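Local coordinates for protein beta 1-3 glucanase (Clostridium beijerinckii NCIMB 8052, PDB 5H4E) that probably hydrolyses beta-1,3-glucans, acting as a glycoside hydrolase family 64 beta-1,3-glucanase domain, at residues Lys300-Arg309 / Phe349-Phe357; Gly133-Met141 / Thr153-Ile164. One frame throughout, in Å; residues are numbered along the deposited sequence.

Contact 1 of 2, residues Lys300-Arg309 / Phe349-Phe357; sequences KAQVCAAFNR and FCYDDVFDF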
loop_
_atom_site.group_PDB
_atom_site.type_symbol
_atom_site.label_atom_id
_atom_site.label_comp_id
_atom_site.label_asym_id
_atom_site.label_seq_id
_atom_site.Cartn_x
_atom_site.Cartn_y
_atom_site.Cartn_z
ATOM N N LYS A 300 17.655 -4.267 -1.183
ATOM C CA LYS A 300 16.938 -3.811 0.012
ATOM C C LYS A 300 15.499 -4.342 0.039
ATOM O O LYS A 300 14.982 -4.701 1.099
ATOM C CB LYS A 300 16.949 -2.277 0.089
ATOM C CG LYS A 300 18.327 -1.709 0.422
ATOM C CD LYS A 300 18.379 -0.186 0.335
ATOM C CE LYS A 300 19.822 0.284 0.417
ATOM N NZ LYS A 300 19.934 1.764 0.615
ATOM N N ALA A 301 14.870 -4.411 -1.132
ATOM C CA ALA A 301 13.500 -4.914 -1.236
ATOM C C ALA A 301 13.442 -6.391 -0.834
ATOM O O ALA A 301 12.565 -6.824 -0.078
ATOM C CB ALA A 301 12.970 -4.723 -2.652
ATOM N N GLN A 302 14.388 -7.162 -1.350
ATOM C CA GLN A 302 14.425 -8.587 -1.058
ATOM C C GLN A 302 14.707 -8.839 0.415
ATOM O O GLN A 302 14.081 -9.699 1.030
ATOM C CB GLN A 302 15.472 -9.264 -1.920
ATOM C CG GLN A 302 15.127 -9.245 -3.379
ATOM C CD GLN A 302 14.327 -10.460 -3.787
ATOM O OE1 GLN A 302 14.072 -11.349 -2.967
ATOM N NE2 GLN A 302 13.949 -10.526 -5.063
ATOM N N VAL A 303 15.649 -8.092 0.979
ATOM C CA VAL A 303 16.037 -8.299 2.373
ATOM C C VAL A 303 14.893 -7.886 3.304
ATOM O O VAL A 303 14.535 -8.607 4.239
ATOM C CB VAL A 303 17.339 -7.526 2.703
ATOM C CG1 VAL A 303 17.598 -7.502 4.194
ATOM C CG2 VAL A 303 18.535 -8.167 1.949
ATOM N N CYS A 304 14.278 -6.747 3.028
ATOM C CA CYS A 304 13.141 -6.330 3.839
ATOM C C CYS A 304 12.011 -7.372 3.807
ATOM O O CYS A 304 11.477 -7.769 4.847
ATOM C CB CYS A 304 12.618 -4.974 3.360
ATOM S SG CYS A 304 11.253 -4.339 4.345
ATOM N N ALA A 305 11.652 -7.808 2.605
ATOM C CA ALA A 305 10.594 -8.802 2.448
ATOM C C ALA A 305 10.968 -10.092 3.168
ATOM O O ALA A 305 10.114 -10.730 3.782
ATOM C CB ALA A 305 10.320 -9.073 0.973
ATOM N N ALA A 306 12.246 -10.470 3.118
ATOM C CA ALA A 306 12.653 -11.735 3.746
ATOM C C ALA A 306 12.586 -11.646 5.275
ATOM O O ALA A 306 12.258 -12.627 5.962
ATOM C CB ALA A 306 14.061 -12.129 3.288
ATOM N N PHE A 307 12.880 -10.469 5.815
ATOM C CA PHE A 307 12.680 -10.253 7.241
ATOM C C PHE A 307 11.215 -10.386 7.606
ATOM O O PHE A 307 10.882 -11.151 8.509
ATOM C CB PHE A 307 13.221 -8.895 7.677
ATOM C CG PHE A 307 14.669 -8.935 8.079
ATOM C CD1 PHE A 307 15.066 -9.656 9.195
ATOM C CD2 PHE A 307 15.633 -8.253 7.346
ATOM C CE1 PHE A 307 16.410 -9.697 9.578
ATOM C CE2 PHE A 307 16.979 -8.304 7.724
ATOM C CZ PHE A 307 17.350 -9.016 8.842
ATOM N N ASN A 308 10.330 -9.681 6.900
ATOM C CA ASN A 308 8.903 -9.793 7.192
ATOM C C ASN A 308 8.369 -11.221 7.093
ATOM O O ASN A 308 7.484 -11.621 7.863
ATOM C CB ASN A 308 8.090 -8.900 6.256
ATOM C CG ASN A 308 8.135 -7.453 6.675
ATOM O OD1 ASN A 308 7.407 -7.037 7.572
ATOM N ND2 ASN A 308 9.024 -6.688 6.063
ATOM N N ARG A 309 8.913 -11.977 6.146
ATOM C CA ARG A 309 8.461 -13.343 5.876
ATOM C C ARG A 309 9.212 -14.388 6.709
ATOM O O ARG A 309 8.891 -15.582 6.638
ATOM C CB ARG A 309 8.615 -13.656 4.380
ATOM C CG ARG A 309 7.668 -12.850 3.479
ATOM C CD ARG A 309 8.103 -12.877 2.008
ATOM N NE ARG A 309 7.160 -12.156 1.155
ATOM C CZ ARG A 309 7.399 -11.809 -0.109
ATOM N NH1 ARG A 309 8.571 -12.098 -0.676
ATOM N NH2 ARG A 309 6.474 -11.150 -0.804
ATOM N N PHE A 349 2.535 -5.736 3.266
ATOM C CA PHE A 349 3.570 -4.806 3.717
ATOM C C PHE A 349 4.236 -4.246 2.467
ATOM O O PHE A 349 4.030 -4.779 1.367
ATOM C CB PHE A 349 4.599 -5.481 4.648
ATOM C CG PHE A 349 5.383 -6.587 3.992
ATOM C CD1 PHE A 349 4.867 -7.873 3.929
ATOM C CD2 PHE A 349 6.632 -6.341 3.436
ATOM C CE1 PHE A 349 5.580 -8.902 3.317
ATOM C CE2 PHE A 349 7.340 -7.359 2.813
ATOM C CZ PHE A 349 6.810 -8.644 2.756
ATOM N N CYS A 350 5.020 -3.183 2.650
ATOM C CA CYS A 350 5.590 -2.379 1.560
ATOM C C CYS A 350 6.158 -3.191 0.399
ATOM O O CYS A 350 5.807 -2.951 -0.754
ATOM C CB CYS A 350 6.690 -1.459 2.112
ATOM S SG CYS A 350 7.447 -0.335 0.897
ATOM N N TYR A 351 7.021 -4.156 0.709
ATOM C CA TYR A 351 7.738 -4.900 -0.326
ATOM C C TYR A 351 7.147 -6.263 -0.664
ATOM O O TYR A 351 7.871 -7.171 -1.097
ATOM C CB TYR A 351 9.192 -5.077 0.100
ATOM C CG TYR A 351 10.016 -3.815 -0.034
ATOM C CD1 TYR A 351 10.221 -3.237 -1.275
ATOM C CD2 TYR A 351 10.598 -3.218 1.073
ATOM C CE1 TYR A 351 10.989 -2.090 -1.418
ATOM C CE2 TYR A 351 11.370 -2.073 0.945
ATOM C CZ TYR A 351 11.561 -1.515 -0.306
ATOM O OH TYR A 351 12.327 -0.376 -0.446
ATOM N N ASP A 352 5.837 -6.409 -0.486
ATOM C CA ASP A 352 5.194 -7.695 -0.699
ATOM C C ASP A 352 5.195 -8.108 -2.171
ATOM O O ASP A 352 4.890 -9.257 -2.490
ATOM C CB ASP A 352 3.760 -7.678 -0.154
ATOM C CG ASP A 352 3.431 -8.927 0.670
ATOM O OD1 ASP A 352 4.089 -9.974 0.465
ATOM O OD2 ASP A 352 2.528 -8.862 1.532
ATOM N N ASP A 353 5.546 -7.183 -3.065
ATOM C CA ASP A 353 5.609 -7.509 -4.486
ATOM C C ASP A 353 6.918 -8.236 -4.831
ATOM O O ASP A 353 7.110 -8.689 -5.967
ATOM C CB ASP A 353 5.416 -6.248 -5.353
ATOM C CG ASP A 353 6.441 -5.164 -5.073
ATOM O OD1 ASP A 353 6.854 -4.990 -3.903
ATOM O OD2 ASP A 353 6.828 -4.478 -6.040
ATOM N N VAL A 354 7.801 -8.376 -3.841
ATOM C CA VAL A 354 8.990 -9.210 -4.032
ATOM C C VAL A 354 8.537 -10.628 -4.366
ATOM O O VAL A 354 7.788 -11.238 -3.595
ATOM C CB VAL A 354 9.905 -9.213 -2.805
ATOM C CG1 VAL A 354 10.976 -10.282 -2.950
ATOM C CG2 VAL A 354 10.555 -7.847 -2.646
ATOM N N PHE A 355 8.972 -11.109 -5.540
ATOM C CA PHE A 355 8.594 -12.410 -6.087
ATOM C C PHE A 355 7.085 -12.519 -6.306
ATOM O O PHE A 355 6.513 -13.608 -6.268
ATOM C CB PHE A 355 9.110 -13.544 -5.194
ATOM C CG PHE A 355 10.586 -13.828 -5.374
ATOM C CD1 PHE A 355 11.468 -13.724 -4.309
ATOM C CD2 PHE A 355 11.084 -14.193 -6.618
ATOM C CE1 PHE A 355 12.827 -13.976 -4.480
ATOM C CE2 PHE A 355 12.442 -14.452 -6.799
ATOM C CZ PHE A 355 13.312 -14.341 -5.728
ATOM N N ASP A 356 6.464 -11.362 -6.545
ATOM C CA ASP A 356 5.100 -11.245 -7.085
ATOM C C ASP A 356 3.998 -11.826 -6.198
ATOM O O ASP A 356 3.083 -12.485 -6.696
ATOM C CB ASP A 356 5.023 -11.905 -8.466
ATOM C CG ASP A 356 6.128 -11.437 -9.392
ATOM O OD1 ASP A 356 6.332 -10.209 -9.507
ATOM O OD2 ASP A 356 6.800 -12.306 -9.992
ATOM N N PHE A 357 4.063 -11.555 -4.899
ATOM C CA PHE A 357 3.023 -12.031 -3.989
ATOM C C PHE A 357 2.006 -10.945 -3.646
ATOM O O PHE A 357 1.072 -11.168 -2.855
ATOM C CB PHE A 357 3.665 -12.592 -2.711
ATOM C CG PHE A 357 4.387 -13.897 -2.932
ATOM C CD1 PHE A 357 3.668 -15.075 -3.109
ATOM C CD2 PHE A 357 5.773 -13.946 -2.961
ATOM C CE1 PHE A 357 4.324 -16.279 -3.327
ATOM C CE2 PHE A 357 6.444 -15.145 -3.178
ATOM C CZ PHE A 357 5.717 -16.313 -3.364
HETATM O O HOH W 1 4.248 -12.365 1.780
#
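Ala301 packs over one face of the Tyr351 ring: its CA stands above the centre, 3.7 Å from the ring centroid, in a CH-pi contact, and its CB reaches Tyr351 CD1 at 3.4 Å. Cys304 SG meets the same ring at its edge, making a sulfur-aromatic contact. This is the tight part of the interface, where small residues of helix 294-309 let the two overlapping type I turns of 349-357 come close. Ala305 CB, one helical turn on, fits against Val354 CB (3.8 Å). At the next step Asn308 stacks its amide nearly parallel to the Phe349 ring, with CB over the ring centre, while its ND2 bonds back to Cys304 O and also to Val282 O.

The partly exposed Phe355 and Phe357 give up much less area to the helix. Phe355 meets only the end of Gln302, whose chain bends at chi2 (-90°) and crosses the ring steeply; Gln302 OE1 also touches Val354 CG1.

Between these regions the extended Arg309 chain carries its guanidinium into the loop. NH1 and NH2 both bond Val354 O, each at 3.1 Å, and NH2 forms a salt bridge with Asp352 OD1 (2.9 Å), which accepts on its anti lone pair. Water 1 joins Arg309 NE to the same OD1. Arg309 thus ties Val354 O to Asp352 OD1, and with OD2 taken by His338 and Gly348 the buried carboxylate has partners at both oxygens.

Contact 2 of 2, residues Gly133-Met141 / Thr153-Ile164; sequences GIMFEWAEM and TRVDQFCYPYNI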
loop_
_atom_site.group_PDB
_atom_site.type_symbol
_atom_site.label_atom_id
_atom_site.label_comp_id
_atom_site.label_asym_id
_atom_site.label_seq_id
_atom_site.Cartn_x
_atom_site.Cartn_y
_atom_site.Cartn_z
ATOM N N GLY A 133 -12.162 7.357 12.142
ATOM C CA GLY A 133 -13.423 6.645 12.166
ATOM C C GLY A 133 -14.142 6.453 10.836
ATOM O O GLY A 133 -15.117 5.694 10.772
ATOM N N ILE A 134 -13.705 7.131 9.776
ATOM C CA ILE A 134 -14.413 7.018 8.496
ATOM C C ILE A 134 -14.044 5.722 7.762
ATOM O O ILE A 134 -12.871 5.326 7.730
ATOM C CB ILE A 134 -14.135 8.220 7.584
ATOM C CG1 ILE A 134 -14.530 9.531 8.282
ATOM C CG2 ILE A 134 -14.888 8.086 6.273
ATOM C CD1 ILE A 134 -14.181 10.775 7.479
ATOM N N MET A 135 -15.050 5.044 7.221
ATOM C CA MET A 135 -14.823 3.836 6.425
ATOM C C MET A 135 -14.256 4.241 5.086
ATOM O O MET A 135 -14.930 4.914 4.304
ATOM C CB MET A 135 -16.115 3.048 6.228
ATOM C CG MET A 135 -16.834 2.654 7.532
ATOM S SD MET A 135 -15.937 1.469 8.559
ATOM C CE MET A 135 -15.128 2.577 9.696
ATOM N N PHE A 136 -13.007 3.871 4.826
ATOM C CA PHE A 136 -12.412 4.164 3.519
ATOM C C PHE A 136 -11.301 3.180 3.188
ATOM O O PHE A 136 -10.699 2.579 4.085
ATOM C CB PHE A 136 -11.859 5.600 3.476
ATOM C CG PHE A 136 -10.599 5.798 4.287
ATOM C CD1 PHE A 136 -9.351 5.589 3.725
ATOM C CD2 PHE A 136 -10.669 6.211 5.614
ATOM C CE1 PHE A 136 -8.195 5.762 4.464
ATOM C CE2 PHE A 136 -9.515 6.394 6.360
ATOM C CZ PHE A 136 -8.275 6.166 5.787
ATOM N N GLU A 137 -11.058 3.019 1.889
ATOM C CA GLU A 137 -9.874 2.350 1.359
ATOM C C GLU A 137 -9.377 3.198 0.191
ATOM O O GLU A 137 -10.060 4.153 -0.212
ATOM C CB GLU A 137 -10.191 0.920 0.893
ATOM C CG GLU A 137 -10.780 0.033 1.969
ATOM C CD GLU A 137 -9.735 -0.518 2.943
ATOM O OE1 GLU A 137 -8.569 -0.051 2.941
ATOM O OE2 GLU A 137 -10.089 -1.427 3.717
ATOM N N TRP A 138 -8.197 2.884 -0.340
ATOM C CA TRP A 138 -7.814 3.439 -1.641
ATOM C C TRP A 138 -7.170 2.377 -2.539
ATOM O O TRP A 138 -6.546 1.428 -2.064
ATOM C CB TRP A 138 -6.877 4.666 -1.482
ATOM C CG TRP A 138 -5.467 4.386 -0.992
ATOM C CD1 TRP A 138 -4.408 3.964 -1.745
ATOM C CD2 TRP A 138 -4.962 4.562 0.338
ATOM N NE1 TRP A 138 -3.286 3.845 -0.966
ATOM C CE2 TRP A 138 -3.598 4.200 0.319
ATOM C CE3 TRP A 138 -5.531 4.983 1.541
ATOM C CZ2 TRP A 138 -2.791 4.243 1.459
ATOM C CZ3 TRP A 138 -4.727 5.021 2.679
ATOM C CH2 TRP A 138 -3.372 4.648 2.628
ATOM N N ALA A 139 -7.391 2.523 -3.842
ATOM C CA ALA A 139 -6.650 1.766 -4.851
ATOM C C ALA A 139 -5.444 2.592 -5.268
ATOM O O ALA A 139 -5.533 3.826 -5.369
ATOM C CB ALA A 139 -7.537 1.458 -6.051
ATOM N N GLU A 140 -4.302 1.941 -5.482
ATOM C CA GLU A 140 -3.115 2.643 -5.979
ATOM C C GLU A 140 -2.928 2.317 -7.457
ATOM O O GLU A 140 -3.163 1.187 -7.865
ATOM C CB GLU A 140 -1.874 2.247 -5.170
ATOM C CG GLU A 140 -2.008 2.640 -3.697
ATOM C CD GLU A 140 -0.861 2.171 -2.830
ATOM O OE1 GLU A 140 -0.254 1.128 -3.140
ATOM O OE2 GLU A 140 -0.593 2.839 -1.811
ATOM N N MET A 141 -2.535 3.296 -8.270
ATOM C CA MET A 141 -2.355 2.994 -9.692
ATOM C C MET A 141 -1.416 3.958 -10.388
ATOM O O MET A 141 -1.205 5.083 -9.936
ATOM C CB MET A 141 -3.697 2.989 -10.420
ATOM C CG MET A 141 -4.174 4.348 -10.824
ATOM S SD MET A 141 -5.943 4.446 -10.556
ATOM C CE MET A 141 -5.891 4.624 -8.786
ATOM N N THR A 153 -4.441 -2.284 -1.292
ATOM C CA THR A 153 -3.303 -2.288 -0.394
ATOM C C THR A 153 -3.718 -2.462 1.059
ATOM O O THR A 153 -4.637 -1.790 1.531
ATOM C CB THR A 153 -2.473 -0.990 -0.541
ATOM O OG1 THR A 153 -1.430 -0.980 0.435
ATOM C CG2 THR A 153 -3.344 0.262 -0.370
ATOM N N ARG A 154 -3.049 -3.377 1.755
ATOM C CA ARG A 154 -3.227 -3.494 3.200
ATOM C C ARG A 154 -1.962 -3.051 3.911
ATOM O O ARG A 154 -1.684 -3.482 5.021
ATOM C CB ARG A 154 -3.584 -4.930 3.610
ATOM C CG ARG A 154 -5.082 -5.182 3.698
ATOM C CD ARG A 154 -5.742 -5.006 2.336
ATOM N NE ARG A 154 -7.202 -4.979 2.417
ATOM C CZ ARG A 154 -7.922 -3.896 2.690
ATOM N NH1 ARG A 154 -7.321 -2.726 2.917
ATOM N NH2 ARG A 154 -9.246 -3.978 2.729
ATOM N N VAL A 155 -1.195 -2.173 3.282
ATOM C CA VAL A 155 0.075 -1.752 3.861
ATOM C C VAL A 155 -0.148 -0.910 5.119
ATOM O O VAL A 155 0.613 -1.008 6.072
ATOM C CB VAL A 155 0.911 -0.985 2.818
ATOM C CG1 VAL A 155 2.113 -0.310 3.467
ATOM C CG2 VAL A 155 1.365 -1.960 1.735
ATOM N N ASP A 156 -1.219 -0.121 5.133
ATOM C CA ASP A 156 -1.530 0.727 6.287
ATOM C C ASP A 156 -2.655 0.173 7.161
ATOM O O ASP A 156 -2.657 0.367 8.380
ATOM C CB ASP A 156 -1.917 2.141 5.825
ATOM C CG ASP A 156 -0.715 2.989 5.447
ATOM O OD1 ASP A 156 0.420 2.541 5.643
ATOM O OD2 ASP A 156 -0.908 4.122 4.966
ATOM N N GLN A 157 -3.614 -0.514 6.545
ATOM C CA GLN A 157 -4.837 -0.887 7.250
ATOM C C GLN A 157 -5.662 -1.962 6.540
ATOM O O GLN A 157 -5.471 -2.229 5.344
ATOM C CB GLN A 157 -5.722 0.355 7.439
ATOM C CG GLN A 157 -6.130 0.928 6.101
ATOM C CD GLN A 157 -7.333 1.858 6.169
ATOM O OE1 GLN A 157 -7.446 2.687 7.071
ATOM N NE2 GLN A 157 -8.231 1.726 5.201
ATOM N N PHE A 158 -6.577 -2.566 7.296
ATOM C CA PHE A 158 -7.769 -3.188 6.740
ATOM C C PHE A 158 -9.007 -2.527 7.322
ATOM O O PHE A 158 -9.231 -2.589 8.543
ATOM C CB PHE A 158 -7.832 -4.680 7.031
ATOM C CG PHE A 158 -9.137 -5.306 6.620
ATOM C CD1 PHE A 158 -9.315 -5.775 5.330
ATOM C CD2 PHE A 158 -10.194 -5.397 7.509
ATOM C CE1 PHE A 158 -10.530 -6.326 4.935
ATOM C CE2 PHE A 158 -11.405 -5.946 7.131
ATOM C CZ PHE A 158 -11.582 -6.404 5.841
ATOM N N CYS A 159 -9.827 -1.936 6.460
ATOM C CA CYS A 159 -11.082 -1.322 6.900
ATOM C C CYS A 159 -12.298 -2.088 6.372
ATOM O O CYS A 159 -13.124 -2.535 7.151
ATOM C CB CYS A 159 -11.154 0.147 6.464
ATOM S SG CYS A 159 -12.700 0.943 6.952
ATOM N N TYR A 160 -12.417 -2.230 5.049
ATOM C CA TYR A 160 -13.501 -3.025 4.483
ATOM C C TYR A 160 -12.977 -3.861 3.322
ATOM O O TYR A 160 -11.980 -3.493 2.704
ATOM C CB TYR A 160 -14.683 -2.130 4.042
ATOM C CG TYR A 160 -14.421 -1.104 2.949
ATOM C CD1 TYR A 160 -14.298 -1.492 1.618
ATOM C CD2 TYR A 160 -14.346 0.260 3.247
ATOM C CE1 TYR A 160 -14.076 -0.557 0.610
ATOM C CE2 TYR A 160 -14.132 1.215 2.242
ATOM C CZ TYR A 160 -13.999 0.792 0.923
ATOM O OH TYR A 160 -13.793 1.707 -0.085
ATOM N N PRO A 161 -13.629 -4.998 3.032
ATOM C CA PRO A 161 -13.090 -5.848 1.965
ATOM C C PRO A 161 -13.282 -5.241 0.575
ATOM O O PRO A 161 -14.363 -4.723 0.264
ATOM C CB PRO A 161 -13.895 -7.139 2.105
ATOM C CG PRO A 161 -15.161 -6.735 2.772
ATOM C CD PRO A 161 -14.780 -5.619 3.706
ATOM N N TYR A 162 -12.236 -5.281 -0.245
ATOM C CA TYR A 162 -12.360 -4.817 -1.627
ATOM C C TYR A 162 -11.363 -5.533 -2.526
ATOM O O TYR A 162 -10.381 -6.107 -2.063
ATOM C CB TYR A 162 -12.208 -3.281 -1.729
ATOM C CG TYR A 162 -10.811 -2.687 -1.572
ATOM C CD1 TYR A 162 -10.318 -1.776 -2.493
ATOM C CD2 TYR A 162 -10.010 -2.992 -0.466
ATOM C CE1 TYR A 162 -9.051 -1.197 -2.329
ATOM C CE2 TYR A 162 -8.752 -2.425 -0.304
ATOM C CZ TYR A 162 -8.280 -1.534 -1.235
ATOM O OH TYR A 162 -7.017 -0.966 -1.068
ATOM N N ASN A 163 -11.678 -5.565 -3.810
ATOM C CA ASN A 163 -10.845 -6.284 -4.756
ATOM C C ASN A 163 -10.990 -5.583 -6.079
ATOM O O ASN A 163 -11.939 -4.809 -6.274
ATOM C CB ASN A 163 -11.243 -7.778 -4.838
ATOM C CG ASN A 163 -12.660 -8.004 -5.366
ATOM O OD1 ASN A 163 -12.918 -7.934 -6.572
ATOM N ND2 ASN A 163 -13.576 -8.320 -4.464
ATOM N N ILE A 164 -10.049 -5.824 -6.984
ATOM C CA ILE A 164 -10.052 -5.128 -8.248
ATOM C C ILE A 164 -9.938 -6.149 -9.367
ATOM O O ILE A 164 -9.140 -7.088 -9.283
ATOM C CB ILE A 164 -8.887 -4.094 -8.322
ATOM C CG1 ILE A 164 -9.013 -3.073 -7.178
ATOM C CG2 ILE A 164 -8.823 -3.417 -9.718
ATOM C CD1 ILE A 164 -7.788 -2.181 -7.013
HETATM O O HOH W 2 -6.643 0.902 1.211
HETATM O O HOH W 3 0.288 1.202 0.221
#
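Glu137 runs its aliphatic chain between Tyr160 and Tyr162 where two beta sheets pack face to face, in the manner of a beta sandwich. Strand 136-141 belongs to the antiparallel sheet and strand 162-164 to the mixed sheet; the axes of these short segments approach to 9.1 Å and run nearly parallel, 19° apart. Glu137 CG stands over the centre of the Tyr160 ring, 3.4 Å from its centroid, and CB lies over one face of Tyr162. The Glu137 and Tyr160 side chains run antiparallel alongside one another; the Tyr160 ring also stacks on Tyr101, and its hydroxyl bonds Ile99 O.

A bend at chi2 (-79°) turns the carboxylate into a nest of donors. OE2 takes the backbone N-H groups of Cys159 on the syn side and of Tyr160 on the anti side, both at 2.8 Å. Arg154 grips end-on from above the carboxylate plane, NH2 to OE2 and NH1 to OE1, its guanidinium turned 60° from that plane; Asp178 is its second acidic partner. Gln157 NE2 reaches OE1 (2.9 Å) from the face opposite Arg154 NH1, and spans to Phe136 O as well. So dense a set of donors would be expected to favour an ionised carboxylate.

Farther along the strand, Tyr162 OH donates to Trp138 O at 2.6 Å and accepts from Thr153 N. Thr153 CG2 makes an off-centre CH-pi contact with the five-membered ring of Trp138, whose NE1 bonds Glu140 OE2 at 3.0 Å; water 3 links that same oxygen to Thr153 OG1.

How the contacts relate
Both contacts are buried, each with a few partly exposed residues, but contact 2 lies nearer the middle of the chain, its centre about 9 Å from the chain's centre against about 13 Å for contact 1. They hold different elements: contact 2 joins two sheets and the loop between them, contact 1 a helix to a loop. Each combines aromatic packing with a buried ion pair. In contact 1 the arginine comes from the helix and clasps loop oxygens; in contact 2 a strand glutamate is surrounded by loop donors. The centres lie about 20 Å apart, yet the contacts meet where Phe349 C packs against Val155 CG2 (3.7 Å).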